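Local coordinates for protein bacteriorhodopsin (Nanosalina sp., PDB 6EYU) that pumps protons inward across the cell membrane, as a retinal-binding xenorhodopsin of the bacteriorhodopsin-like family, at residues P15-Y20 and A204-P209; T23-G28 and I51-G56. All blocks are in the same frame, centred on the assembly; numbering follows the deposited sequence.

Contact 1: residues P15-Y20 and A204-P209. With LFA (eicosane), chain E; LFA (eicosane), chain F; MUN ([(2~{S})-2,3-bis(oxidanyl)propyl] (~{E})-undec-2-enoate), chain S.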
ATOM      1  N   PRO A  15      -8.207   5.142  29.718  1.00 72.49           N
ATOM      2  CA  PRO A  15      -7.657   3.946  30.350  1.00 69.94           C
ATOM      3  C   PRO A  15      -7.751   2.720  29.449  1.00 71.98           C
ATOM      4  O   PRO A  15      -6.790   1.960  29.335  1.00 73.66           O
ATOM      5  CB  PRO A  15      -8.532   3.760  31.601  1.00 69.43           C
ATOM      6  CG  PRO A  15      -9.476   4.922  31.650  1.00 69.70           C
ATOM      7  CD  PRO A  15      -9.002   5.941  30.661  1.00 68.98           C
ATOM      8  N   PHE A  16      -8.906   2.531  28.820  1.00 71.58           N
ATOM      9  CA  PHE A  16      -9.102   1.423  27.893  1.00 69.10           C
ATOM     10  C   PHE A  16      -8.134   1.531  26.721  1.00 65.17           C
ATOM     11  O   PHE A  16      -7.480   0.555  26.352  1.00 63.01           O
ATOM     12  CB  PHE A  16     -10.542   1.412  27.377  1.00 65.06           C
ATOM     13  CG  PHE A  16     -11.562   1.109  28.437  1.00 67.62           C
ATOM     14  CD1 PHE A  16     -12.100   2.125  29.209  1.00 68.43           C
ATOM     15  CD2 PHE A  16     -11.929  -0.198  28.710  1.00 66.96           C
ATOM     16  CE1 PHE A  16     -13.037   1.850  30.186  1.00 68.45           C
ATOM     17  CE2 PHE A  16     -12.862  -0.481  29.689  1.00 71.57           C
ATOM     18  CZ  PHE A  16     -13.418   0.545  30.427  1.00 73.96           C
ATOM     19  N   ILE A  17      -8.010   2.734  26.173  1.00 60.86           N
ATOM     20  CA  ILE A  17      -7.084   2.982  25.076  1.00 64.69           C
ATOM     21  C   ILE A  17      -5.648   2.695  25.502  1.00 60.58           C
ATOM     22  O   ILE A  17      -4.887   2.071  24.763  1.00 55.08           O
ATOM     23  CB  ILE A  17      -7.182   4.436  24.580  1.00 66.38           C
ATOM     24  CG1 ILE A  17      -8.457   4.626  23.754  1.00 60.49           C
ATOM     25  CG2 ILE A  17      -5.958   4.799  23.752  1.00 65.09           C
ATOM     26  CD1 ILE A  17      -8.946   6.057  23.702  1.00 61.50           C
ATOM     27  N   LEU A  18      -5.323   3.035  26.747  1.00 60.28           N
ATOM     28  CA  LEU A  18      -4.023   2.695  27.312  1.00 66.40           C
ATOM     29  C   LEU A  18      -3.883   1.186  27.476  1.00 67.79           C
ATOM     30  O   LEU A  18      -2.907   0.592  27.016  1.00 67.02           O
ATOM     31  CB  LEU A  18      -3.828   3.384  28.664  1.00 69.79           C
ATOM     32  CG  LEU A  18      -2.424   3.948  28.894  1.00 79.71           C
ATOM     33  CD1 LEU A  18      -2.270   5.288  28.190  1.00 87.77           C
ATOM     34  CD2 LEU A  18      -2.128   4.081  30.379  1.00 77.42           C
ATOM     35  N   ALA A  19      -4.821   0.584  28.198  1.00 65.83           N
ATOM     36  CA  ALA A  19      -4.783  -0.850  28.457  1.00 60.18           C
ATOM     37  C   ALA A  19      -4.710  -1.627  27.148  1.00 58.95           C
ATOM     38  O   ALA A  19      -4.103  -2.695  27.083  1.00 60.16           O
ATOM     39  CB  ALA A  19      -6.007  -1.274  29.255  1.00 62.43           C
ATOM     40  N   TYR A  20      -5.324  -1.079  26.103  1.00 56.82           N
ATOM     41  CA  TYR A  20      -5.327  -1.723  24.795  1.00 60.89           C
ATOM     42  C   TYR A  20      -3.936  -1.679  24.170  1.00 61.03           C
ATOM     43  O   TYR A  20      -3.445  -2.686  23.661  1.00 64.56           O
ATOM     44  CB  TYR A  20      -6.336  -1.047  23.866  1.00 63.90           C
ATOM     45  CG  TYR A  20      -6.403  -1.662  22.486  1.00 64.52           C
ATOM     46  CD1 TYR A  20      -7.143  -2.814  22.252  1.00 64.82           C
ATOM     47  CD2 TYR A  20      -5.767  -1.064  21.406  1.00 73.18           C
ATOM     48  CE1 TYR A  20      -7.233  -3.361  20.986  1.00 68.83           C
ATOM     49  CE2 TYR A  20      -5.868  -1.592  20.133  1.00 77.11           C
ATOM     50  CZ  TYR A  20      -6.598  -2.744  19.930  1.00 68.53           C
ATOM     51  OH  TYR A  20      -6.688  -3.283  18.667  1.00 61.13           O
ATOM     52  N   ALA A 204     -16.185   0.707  23.107  1.00 63.41           N
ATOM     53  CA  ALA A 204     -16.603  -0.407  22.263  1.00 61.31           C
ATOM     54  C   ALA A 204     -15.532  -0.721  21.223  1.00 60.02           C
ATOM     55  O   ALA A 204     -15.264  -1.884  20.925  1.00 61.98           O
ATOM     56  CB  ALA A 204     -17.923  -0.083  21.579  1.00 57.97           C
ATOM     57  N   LEU A 205     -14.947   0.327  20.653  1.00 58.41           N
ATOM     58  CA  LEU A 205     -13.924   0.171  19.626  1.00 58.67           C
ATOM     59  C   LEU A 205     -12.544   0.005  20.257  1.00 66.33           C
ATOM     60  O   LEU A 205     -11.525   0.113  19.575  1.00 73.63           O
ATOM     61  CB  LEU A 205     -13.921   1.385  18.695  1.00 58.32           C
ATOM     62  CG  LEU A 205     -14.743   1.261  17.410  1.00 58.68           C
ATOM     63  CD1 LEU A 205     -15.838   0.216  17.559  1.00 58.56           C
ATOM     64  CD2 LEU A 205     -15.336   2.609  17.028  1.00 56.76           C
ATOM     65  N   VAL A 206     -12.517  -0.206  21.568  1.00 62.70           N
ATOM     66  CA  VAL A 206     -11.342  -0.769  22.224  1.00 62.69           C
ATOM     67  C   VAL A 206     -11.559  -2.244  22.542  1.00 60.72           C
ATOM     68  O   VAL A 206     -10.702  -3.081  22.259  1.00 59.24           O
ATOM     69  CB  VAL A 206     -11.012  -0.022  23.531  1.00 66.33           C
ATOM     70  CG1 VAL A 206     -10.073  -0.850  24.393  1.00 64.72           C
ATOM     71  CG2 VAL A 206     -10.403   1.338  23.225  1.00 70.92           C
ATOM     72  N   VAL A 207     -12.721  -2.560  23.106  1.00 62.52           N
ATOM     73  CA  VAL A 207     -12.973  -3.898  23.627  1.00 62.85           C
ATOM     74  C   VAL A 207     -13.194  -4.895  22.493  1.00 60.54           C
ATOM     75  O   VAL A 207     -12.775  -6.049  22.583  1.00 60.39           O
ATOM     76  CB  VAL A 207     -14.199  -3.921  24.558  1.00 67.68           C
ATOM     77  CG1 VAL A 207     -15.472  -3.651  23.769  1.00 78.22           C
ATOM     78  CG2 VAL A 207     -14.286  -5.253  25.285  1.00 64.31           C
ATOM     79  N   LEU A 208     -13.827  -4.440  21.417  1.00 61.77           N
ATOM     80  CA  LEU A 208     -14.125  -5.312  20.286  1.00 63.06           C
ATOM     81  C   LEU A 208     -12.851  -5.661  19.521  1.00 59.20           C
ATOM     82  O   LEU A 208     -12.675  -6.801  19.090  1.00 57.08           O
ATOM     83  CB  LEU A 208     -15.136  -4.650  19.348  1.00 67.34           C
ATOM     84  CG  LEU A 208     -16.587  -4.662  19.835  1.00 70.18           C
ATOM     85  CD1 LEU A 208     -17.454  -3.765  18.965  1.00 69.52           C
ATOM     86  CD2 LEU A 208     -17.135  -6.081  19.859  1.00 72.91           C
ATOM     87  N   PRO A 209     -11.954  -4.677  19.357  1.00 62.55           N
ATOM     88  CA  PRO A 209     -10.673  -4.974  18.725  1.00 60.77           C
ATOM     89  C   PRO A 209      -9.760  -5.840  19.589  1.00 60.48           C
ATOM     90  O   PRO A 209      -8.964  -6.613  19.058  1.00 57.01           O
ATOM     91  CB  PRO A 209     -10.061  -3.589  18.517  1.00 60.87           C
ATOM     92  CG  PRO A 209     -11.238  -2.694  18.339  1.00 65.48           C
ATOM     93  CD  PRO A 209     -12.318  -3.255  19.222  1.00 65.91           C
TER
HETATM   94  C5  LFA E 302      -6.753  -8.345  29.287  1.00111.00           C
HETATM   95  C6  LFA E 302      -6.591  -7.221  30.308  1.00127.10           C
HETATM   96  C7  LFA E 302      -7.563  -6.088  29.983  1.00121.03           C
HETATM   97  C8  LFA E 302      -7.448  -5.007  31.056  1.00123.94           C
HETATM   98  C9  LFA E 302      -8.383  -3.839  30.740  1.00110.24           C
HETATM   99  C10 LFA E 302      -8.458  -2.922  31.961  1.00121.74           C
HETATM  100  C11 LFA E 302      -9.015  -1.552  31.574  1.00118.66           C
HETATM  101  C12 LFA E 302     -10.063  -1.127  32.603  1.00124.56           C
HETATM  102  C13 LFA E 302     -10.031   0.387  32.811  1.00128.09           C
HETATM  103  C14 LFA E 302     -11.445   0.884  33.116  1.00124.64           C
HETATM  104  C15 LFA E 302     -11.397   2.237  33.826  1.00131.82           C
HETATM  105  C16 LFA E 302     -12.612   3.069  33.413  1.00141.58           C
HETATM  106  C17 LFA E 302     -12.750   4.292  34.320  1.00149.34           C
HETATM  107  C18 LFA E 302     -13.495   5.397  33.572  1.00141.55           C
HETATM  108  C19 LFA E 302     -14.222   6.305  34.562  1.00143.81           C
HETATM  109  C20 LFA E 302     -13.209   6.983  35.483  1.00134.80           C
HETATM  110  C7  LFA F 303      -2.037  -7.229  30.654  1.00121.91           C
HETATM  111  C8  LFA F 303      -1.566  -6.170  31.649  1.00129.00           C
HETATM  112  C9  LFA F 303      -1.768  -4.780  31.049  1.00109.74           C
HETATM  113  C10 LFA F 303      -2.671  -3.952  31.961  1.00104.73           C
HETATM  114  C11 LFA F 303      -2.443  -2.467  31.691  1.00103.32           C
HETATM  115  C12 LFA F 303      -3.465  -1.634  32.465  1.00105.15           C
HETATM  116  C13 LFA F 303      -3.261  -0.156  32.137  1.00104.05           C
HETATM  117  C14 LFA F 303      -4.269   0.699  32.903  1.00104.97           C
HETATM  118  C15 LFA F 303      -3.995   2.173  32.609  1.00121.18           C
HETATM  119  C16 LFA F 303      -4.649   3.055  33.670  1.00122.53           C
HETATM  120  C17 LFA F 303      -5.057   4.384  33.036  1.00127.16           C
HETATM  121  C18 LFA F 303      -4.385   5.542  33.770  1.00120.37           C
HETATM  122  C19 LFA F 303      -5.023   6.857  33.326  1.00109.16           C
HETATM  123  C20 LFA F 303      -4.936   6.975  31.806  1.00106.48           C
HETATM  124  CAR MUN S 316     -17.983  -8.322  23.919  1.00 88.45           C
HETATM  125  CAQ MUN S 316     -18.512  -7.319  24.945  1.00 92.50           C
HETATM  126  CAP MUN S 316     -18.887  -6.014  24.240  1.00 86.46           C
HETATM  127  CAO MUN S 316     -18.529  -4.837  25.149  1.00 81.94           C
HETATM  128  CAN MUN S 316     -19.245  -3.575  24.669  1.00 70.95           C
HETATM  129  CAM MUN S 316     -18.528  -2.348  25.239  1.00 71.05           C
HETATM  130  CAK MUN S 316     -19.481  -1.568  26.147  1.00 74.30           C
HETATM  131  CAH MUN S 316     -19.829  -0.237  25.479  1.00 84.62           C
HETATM  132  CAF MUN S 316     -21.070   0.376  26.136  1.00100.23           C
HETATM  133  CAC MUN S 316     -22.393   0.198  25.368  1.00114.50           C
HETATM  134  CAA MUN S 316     -23.663   0.842  25.951  1.00126.62           C
HETATM  135  OAD MUN S 316     -23.737   1.095  27.154  1.00116.77           O
HETATM  136  OAB MUN S 316     -24.726   0.893  25.103  1.00137.80           O
HETATM  137  CAE MUN S 316     -25.940   0.870  25.863  1.00139.82           C
HETATM  138  CAG MUN S 316     -26.664   2.210  25.720  1.00139.28           C
HETATM  139  OAJ MUN S 316     -25.773   3.176  25.155  1.00112.72           O
HETATM  140  CAI MUN S 316     -27.877   2.039  24.803  1.00140.06           C
HETATM  141  OAL MUN S 316     -29.014   2.675  25.393  1.00111.73           O
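Within the seven-helix bundle of a microbial rhodopsin, the first and last transmembrane helices meet where Val206 of helix 198-230 sets its two methyls against Phe16, Ile17 and Tyr20 of helix 14-38, beside the retinal pocket that Pro209 helps to line. The short segments run roughly parallel, at 26°. Val206 CG1 reaches between two turns, lying 3.8 Å from Phe16 CB and equally near Tyr20 CB; its CG2 meets Ile17 CG1 at 3.9 Å, the two side chains crossing nearly at a right angle. With CG opposite its own backbone N (chi1 -180°), Tyr20 extends across to helix 198-230, where its OH comes 3.4 Å from Pro209 CB; that hydroxyl probably hydrogen-bonds to Ser55 OG. Phe16 shares out its parts: CB faces Val206, while the ring turns outward to the alkane. There eicosane of chain E runs over one face, its C13 4.1 Å above the ring centre and C14 3.4 Å from Phe16 CZ. With an alanine here the CB contact to Val206 would remain, but the eicosane would probably lose the ring face it lies over, opening a gap. Val207, turned away from helix 14-38, sets CG1 3.6 Å from CAO of the monoacylglycerol MUN (chain S). No hydrogen bond joins the segments, so these two meet through van der Waals packing alone.

Contact 2: residues T23-G28 and I51-G56; sequences TAMISG and IVVWSG
Ala24 and Val52 bring two consecutive, antiparallel transmembrane helices close together, helix 14-38 and helix 42-63. The short segments cross at -156° with axes 8.0 Å apart, and the CA atoms of Ala24 and Val52 approach to 4.9 Å. Ala24 and Gly28, four residues apart, form a small-xxx-small pattern, which lets transmembrane helices approach closely; Gly56 adds a small residue on the other helix.

The apolar packing centres on Val52. Its CG2 stands between the backbone N and the carbonyl carbon (chi1 -72° for CG1), and from there rests 3.6 Å from Gly28 CA, where no side chain intervenes. Ala24 CB meets Val52 CB at 4.0 Å. The bond to CB of Met25 points away from helix 42-63, but a bend at chi2 (-32°) swings the thioether back, bringing CE within 4.0 Å of Gly56 CA and SD alongside Val53 CG2.

Methyl groups also lie against backbone carbonyls. Ala24 O faces Val52 CG2 at 3.3 Å, and in return Ala24 CB lies 3.3 Å from Val52 O; both oxygens take backbone hydrogen bonds within their own helices, from Gly28 N and Gly56 N.

Between the two segments there is no hydrogen bond. Ser27 OG donates within its own helix to Thr23 O at 2.9 Å, approaching from the face of that carbonyl opposite to Ser27 N, so a buried serine is satisfied locally. Beyond the interface, Ser55 OG hydrogen-bonds to Asp76 OD2 and Trp54 packs on Thr113 of a second subunit. Close backbone approach and van der Waals fit thus make this contact.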
ATOM      1  N   THR A  23      -1.339  -3.957  26.084  1.00 62.23           N
ATOM      2  CA  THR A  23      -1.573  -5.378  25.850  1.00 63.28           C
ATOM      3  C   THR A  23      -1.236  -5.751  24.410  1.00 63.08           C
ATOM      4  O   THR A  23      -0.851  -6.885  24.127  1.00 61.90           O
ATOM      5  CB  THR A  23      -3.038  -5.760  26.130  1.00 63.51           C
ATOM      6  OG1 THR A  23      -3.912  -4.825  25.486  1.00 62.72           O
ATOM      7  CG2 THR A  23      -3.314  -5.766  27.625  1.00 66.25           C
ATOM      8  N   ALA A  24      -1.397  -4.794  23.501  1.00 63.53           N
ATOM      9  CA  ALA A  24      -1.092  -5.017  22.093  1.00 66.12           C
ATOM     10  C   ALA A  24       0.408  -5.218  21.898  1.00 65.33           C
ATOM     11  O   ALA A  24       0.837  -6.193  21.280  1.00 69.74           O
ATOM     12  CB  ALA A  24      -1.581  -3.847  21.255  1.00 69.62           C
ATOM     13  N   MET A  25       1.200  -4.307  22.451  1.00 61.85           N
ATOM     14  CA  MET A  25       2.652  -4.414  22.383  1.00 68.87           C
ATOM     15  C   MET A  25       3.117  -5.731  22.996  1.00 70.73           C
ATOM     16  O   MET A  25       3.955  -6.429  22.426  1.00 77.20           O
ATOM     17  CB  MET A  25       3.306  -3.242  23.117  1.00 74.15           C
ATOM     18  CG  MET A  25       3.057  -1.888  22.472  1.00 74.19           C
ATOM     19  SD  MET A  25       2.916  -1.983  20.677  1.00 74.62           S
ATOM     20  CE  MET A  25       2.231  -0.370  20.305  1.00 76.23           C
ATOM     21  N   ILE A  26       2.514  -6.100  24.122  1.00 66.88           N
ATOM     22  CA  ILE A  26       2.924  -7.295  24.851  1.00 67.41           C
ATOM     23  C   ILE A  26       2.505  -8.557  24.104  1.00 64.46           C
ATOM     24  O   ILE A  26       3.332  -9.427  23.829  1.00 63.92           O
ATOM     25  CB  ILE A  26       2.319  -7.321  26.268  1.00 68.40           C
ATOM     26  CG1 ILE A  26       3.261  -6.629  27.255  1.00 68.99           C
ATOM     27  CG2 ILE A  26       2.060  -8.755  26.706  1.00 66.34           C
ATOM     28  CD1 ILE A  26       2.555  -6.022  28.449  1.00 68.64           C
ATOM     29  N   SER A  27       1.249  -8.594  23.671  1.00 64.21           N
ATOM     30  CA  SER A  27       0.768  -9.665  22.805  1.00 63.86           C
ATOM     31  C   SER A  27       1.682  -9.829  21.593  1.00 63.38           C
ATOM     32  O   SER A  27       1.972 -10.947  21.170  1.00 57.51           O
ATOM     33  CB  SER A  27      -0.660  -9.373  22.342  1.00 67.61           C
ATOM     34  OG  SER A  27      -1.587  -9.561  23.397  1.00 86.80           O
ATOM     35  N   GLY A  28       2.130  -8.707  21.041  1.00 65.83           N
ATOM     36  CA  GLY A  28       2.968  -8.720  19.846  1.00 64.85           C
ATOM     37  C   GLY A  28       4.267  -9.471  20.065  1.00 65.90           C
ATOM     38  O   GLY A  28       4.655 -10.308  19.249  1.00 66.76           O
ATOM     39  N   ILE A  51      -0.500  -7.059  13.344  1.00 54.57           N
ATOM     40  CA  ILE A  51      -1.888  -6.688  13.595  1.00 52.32           C
ATOM     41  C   ILE A  51      -1.994  -5.825  14.850  1.00 54.32           C
ATOM     42  O   ILE A  51      -2.560  -4.733  14.813  1.00 54.28           O
ATOM     43  CB  ILE A  51      -2.784  -7.928  13.767  1.00 54.58           C
ATOM     44  CG1 ILE A  51      -3.106  -8.541  12.403  1.00 55.22           C
ATOM     45  CG2 ILE A  51      -4.069  -7.553  14.489  1.00 56.02           C
ATOM     46  CD1 ILE A  51      -3.580  -9.977  12.477  1.00 53.63           C
ATOM     47  N   VAL A  52      -1.429  -6.310  15.951  1.00 56.59           N
ATOM     48  CA  VAL A  52      -1.608  -5.659  17.245  1.00 57.61           C
ATOM     49  C   VAL A  52      -0.703  -4.439  17.374  1.00 56.20           C
ATOM     50  O   VAL A  52      -1.084  -3.434  17.973  1.00 63.62           O
ATOM     51  CB  VAL A  52      -1.315  -6.620  18.412  1.00 59.40           C
ATOM     52  CG1 VAL A  52      -2.419  -7.660  18.533  1.00 59.85           C
ATOM     53  CG2 VAL A  52       0.041  -7.285  18.232  1.00 62.46           C
ATOM     54  N   VAL A  53       0.508  -4.542  16.836  1.00 54.52           N
ATOM     55  CA  VAL A  53       1.478  -3.458  16.933  1.00 56.80           C
ATOM     56  C   VAL A  53       1.029  -2.258  16.107  1.00 58.81           C
ATOM     57  O   VAL A  53       1.027  -1.126  16.591  1.00 55.37           O
ATOM     58  CB  VAL A  53       2.869  -3.901  16.444  1.00 58.17           C
ATOM     59  CG1 VAL A  53       3.730  -2.689  16.126  1.00 60.08           C
ATOM     60  CG2 VAL A  53       3.540  -4.783  17.487  1.00 60.43           C
ATOM     61  N   TRP A  54       0.618  -2.516  14.870  1.00 57.83           N
ATOM     62  CA  TRP A  54       0.085  -1.467  14.011  1.00 54.79           C
ATOM     63  C   TRP A  54      -1.157  -0.841  14.635  1.00 55.70           C
ATOM     64  O   TRP A  54      -1.286   0.382  14.688  1.00 54.31           O
ATOM     65  CB  TRP A  54      -0.255  -2.026  12.628  1.00 58.86           C
ATOM     66  CG  TRP A  54      -0.851  -1.007  11.708  1.00 59.20           C
ATOM     67  CD1 TRP A  54      -2.174  -0.691  11.589  1.00 59.27           C
ATOM     68  CD2 TRP A  54      -0.138  -0.034  10.933  1.00 58.45           C
ATOM     69  NE1 TRP A  54      -2.331   0.385  10.750  1.00 57.36           N
ATOM     70  CE2 TRP A  54      -1.097   0.793  10.317  1.00 59.50           C
ATOM     71  CE3 TRP A  54       1.216   0.175  10.648  1.00 57.99           C
ATOM     72  CZ2 TRP A  54      -0.747   1.815   9.437  1.00 59.28           C
ATOM     73  CZ3 TRP A  54       1.561   1.205   9.791  1.00 55.94           C
ATOM     74  CH2 TRP A  54       0.584   2.002   9.185  1.00 59.69           C
ATOM     75  N   SER A  55      -2.064  -1.685  15.112  1.00 56.13           N
ATOM     76  CA  SER A  55      -3.275  -1.213  15.776  1.00 54.01           C
ATOM     77  C   SER A  55      -2.920  -0.369  16.996  1.00 56.74           C
ATOM     78  O   SER A  55      -3.402   0.753  17.147  1.00 59.68           O
ATOM     79  CB  SER A  55      -4.147  -2.397  16.197  1.00 56.12           C
ATOM     80  OG  SER A  55      -5.281  -1.959  16.925  1.00 56.16           O
ATOM     81  N   GLY A  56      -2.036  -0.898  17.836  1.00 55.88           N
ATOM     82  CA  GLY A  56      -1.535  -0.157  18.988  1.00 55.96           C
ATOM     83  C   GLY A  56      -1.024   1.218  18.604  1.00 54.48           C
ATOM     84  O   GLY A  56      -1.405   2.221  19.206  1.00 58.46           O
TER

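Both contacts are buried and use successive parts of helix 14-38: contact 1 sets it beside helix 198-230 near the retinal, contact 2 beside its sequence neighbour, helix 42-63. Contact 1 joins nearly parallel segments through larger side chains, with alkyl chains bound along its outer side; contact 2 joins antiparallel segments more closely, through alanine, glycine, valine and methionine against backbone. Neither has a hydrogen bond between its own two segments. A polar connection instead runs from one contact to the other, Tyr20 OH lying 2.6 Å from Ser55 OG in a probable hydrogen bond. Aromatic rings thus enter the chemistry of contact 1, whereas methyls set against carbonyl oxygens are more prominent in contact 2.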